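Local coordinates for protein DNA polymerase III subunit beta (Deinococcus radiodurans, PDB 4TRT) that probably tethers DNA polymerases and other proteins to DNA and confers processivity, as a ring-shaped head-to-tail homodimer encircling the duplex, at residues A[168-172]-A[173-177]. Residues are numbered along the deposited sequence; the frame is centred on the assembly and turned at random.
Sequences VASDG and YRVAI
D171 and R174 illustrate how side chains, rather than backbone alone, can close a β-hairpin. The carboxylate of D171 folds back over its own turn: OD1 accepts from two successive amides, Y173 N at 2.8 Å, nearly along the C-O bond, and R174 N at 2.9 Å, on the syn side and 23° out of the carboxylate plane. A chi1 of 59°, with CG lodged between the backbone N and the carbonyl carbon, carries the group there. On the other flank of the turn S170 acts as both donor and acceptor. Its OG donates to R174 O at 2.7 Å and receives G172 N at 2.9 Å, an ST turn; with OG anti to the backbone N, chi1 -179°, the hydroxyl reaches across to the returning strand.

The charged pair adds a looser tie. D171 OD2 lies 3.6 Å from R174 NE in a salt bridge, and one water, donating to OD2 and accepting from NE, spans the same two atoms. The extended arginine continues to D322, which binds NH1, so the central-domain turn is linked to the C-terminal domain of the clamp. Without the carboxylate, as with an alanine at D171, the amides of Y173 and R174 would probably lose their shared acceptor and R174 NE its nearby charge, leaving the turn freer to change shape.

Behind the turn, strands 164-170 and 175-181 form an antiparallel hairpin within a larger sheet; V175 and I177 pair onward with V356 and M354. A169 and A176 are a hydrogen-bonded pair, each amide meeting the other's carbonyl.

Apolar contacts lie on the face shared by V168, S170, V175 and I177. V168 CG1 sits 3.9 Å from V175 CG1 and 4.0 Å from I177 CG1, touching both neighbours with a single methyl.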
loop_
_atom_site.group_PDB
_atom_site.type_symbol
_atom_site.label_atom_id
_atom_site.label_comp_id
_atom_site.label_asym_id
_atom_site.label_seq_id
_atom_site.Cartn_x
_atom_site.Cartn_y
_atom_site.Cartn_z
ATOM N N VAL A 168 18.077 -10.157 -23.047
ATOM C CA VAL A 168 18.860 -10.991 -22.147
ATOM C C VAL A 168 19.395 -10.139 -20.998
ATOM O O VAL A 168 19.893 -9.024 -21.216
ATOM C CB VAL A 168 20.059 -11.642 -22.877
ATOM C CG1 VAL A 168 20.744 -12.696 -22.002
ATOM C CG2 VAL A 168 19.634 -12.254 -24.204
ATOM N N ALA A 169 19.296 -10.674 -19.780
ATOM C CA ALA A 169 19.949 -10.086 -18.624
ATOM C C ALA A 169 20.692 -11.164 -17.847
ATOM O O ALA A 169 20.330 -12.353 -17.902
ATOM C CB ALA A 169 18.910 -9.415 -17.751
ATOM N N SER A 170 21.731 -10.745 -17.121
ATOM C CA SER A 170 22.562 -11.660 -16.387
ATOM C C SER A 170 23.444 -10.935 -15.377
ATOM O O SER A 170 23.715 -9.743 -15.507
ATOM C CB SER A 170 23.449 -12.454 -17.361
ATOM O OG SER A 170 24.259 -13.386 -16.679
ATOM N N ASP A 171 23.875 -11.680 -14.368
ATOM C CA ASP A 171 24.951 -11.241 -13.464
ATOM C C ASP A 171 26.222 -12.076 -13.666
ATOM O O ASP A 171 27.080 -12.086 -12.806
ATOM C CB ASP A 171 24.489 -11.346 -12.009
ATOM C CG ASP A 171 24.080 -12.774 -11.604
ATOM O OD1 ASP A 171 24.463 -13.767 -12.263
ATOM O OD2 ASP A 171 23.343 -12.896 -10.616
ATOM N N GLY A 172 26.332 -12.766 -14.799
ATOM C CA GLY A 172 27.472 -13.656 -15.085
ATOM C C GLY A 172 27.240 -15.105 -14.666
ATOM O O GLY A 172 27.997 -16.007 -15.052
ATOM N N TYR A 173 26.193 -15.332 -13.873
ATOM C CA TYR A 173 25.883 -16.660 -13.336
ATOM C C TYR A 173 24.447 -17.043 -13.691
ATOM O O TYR A 173 24.235 -17.979 -14.482
ATOM C CB TYR A 173 26.095 -16.685 -11.819
ATOM C CG TYR A 173 27.496 -16.318 -11.398
ATOM C CD1 TYR A 173 27.864 -14.982 -11.212
ATOM C CD2 TYR A 173 28.457 -17.299 -11.177
ATOM C CE1 TYR A 173 29.153 -14.637 -10.822
ATOM C CE2 TYR A 173 29.749 -16.963 -10.793
ATOM C CZ TYR A 173 30.090 -15.635 -10.620
ATOM O OH TYR A 173 31.368 -15.308 -10.226
ATOM N N ARG A 174 23.465 -16.331 -13.131
ATOM C CA ARG A 174 22.084 -16.507 -13.608
ATOM C C ARG A 174 21.841 -15.692 -14.871
ATOM O O ARG A 174 22.471 -14.672 -15.094
ATOM C CB ARG A 174 21.041 -16.180 -12.547
ATOM C CG ARG A 174 21.002 -14.738 -12.089
ATOM C CD ARG A 174 19.902 -14.601 -11.064
ATOM N NE ARG A 174 19.799 -13.278 -10.469
ATOM C CZ ARG A 174 18.746 -12.864 -9.758
ATOM N NH1 ARG A 174 17.700 -13.658 -9.568
ATOM N NH2 ARG A 174 18.725 -11.643 -9.247
ATOM N N VAL A 175 20.887 -16.157 -15.674
ATOM C CA VAL A 175 20.566 -15.558 -16.951
ATOM C C VAL A 175 19.051 -15.604 -17.116
ATOM O O VAL A 175 18.401 -16.585 -16.717
ATOM C CB VAL A 175 21.194 -16.352 -18.129
ATOM C CG1 VAL A 175 21.080 -15.534 -19.407
ATOM C CG2 VAL A 175 22.652 -16.721 -17.846
ATOM N N ALA A 176 18.496 -14.554 -17.707
ATOM C CA ALA A 176 17.087 -14.530 -18.097
ATOM C C ALA A 176 17.038 -14.094 -19.553
ATOM O O ALA A 176 17.706 -13.128 -19.932
ATOM C CB ALA A 176 16.308 -13.566 -17.225
ATOM N N ILE A 177 16.246 -14.820 -20.339
ATOM C CA ILE A 177 16.110 -14.622 -21.782
ATOM C C ILE A 177 14.640 -14.646 -22.147
ATOM O O ILE A 177 13.879 -15.473 -21.638
ATOM C CB ILE A 177 16.801 -15.773 -22.549
ATOM C CG1 ILE A 177 18.304 -15.805 -22.251
ATOM C CG2 ILE A 177 16.540 -15.702 -24.065
ATOM C CD1 ILE A 177 18.957 -17.093 -22.689
HETATM O O HOH W 1 21.518 -10.829 -10.689
#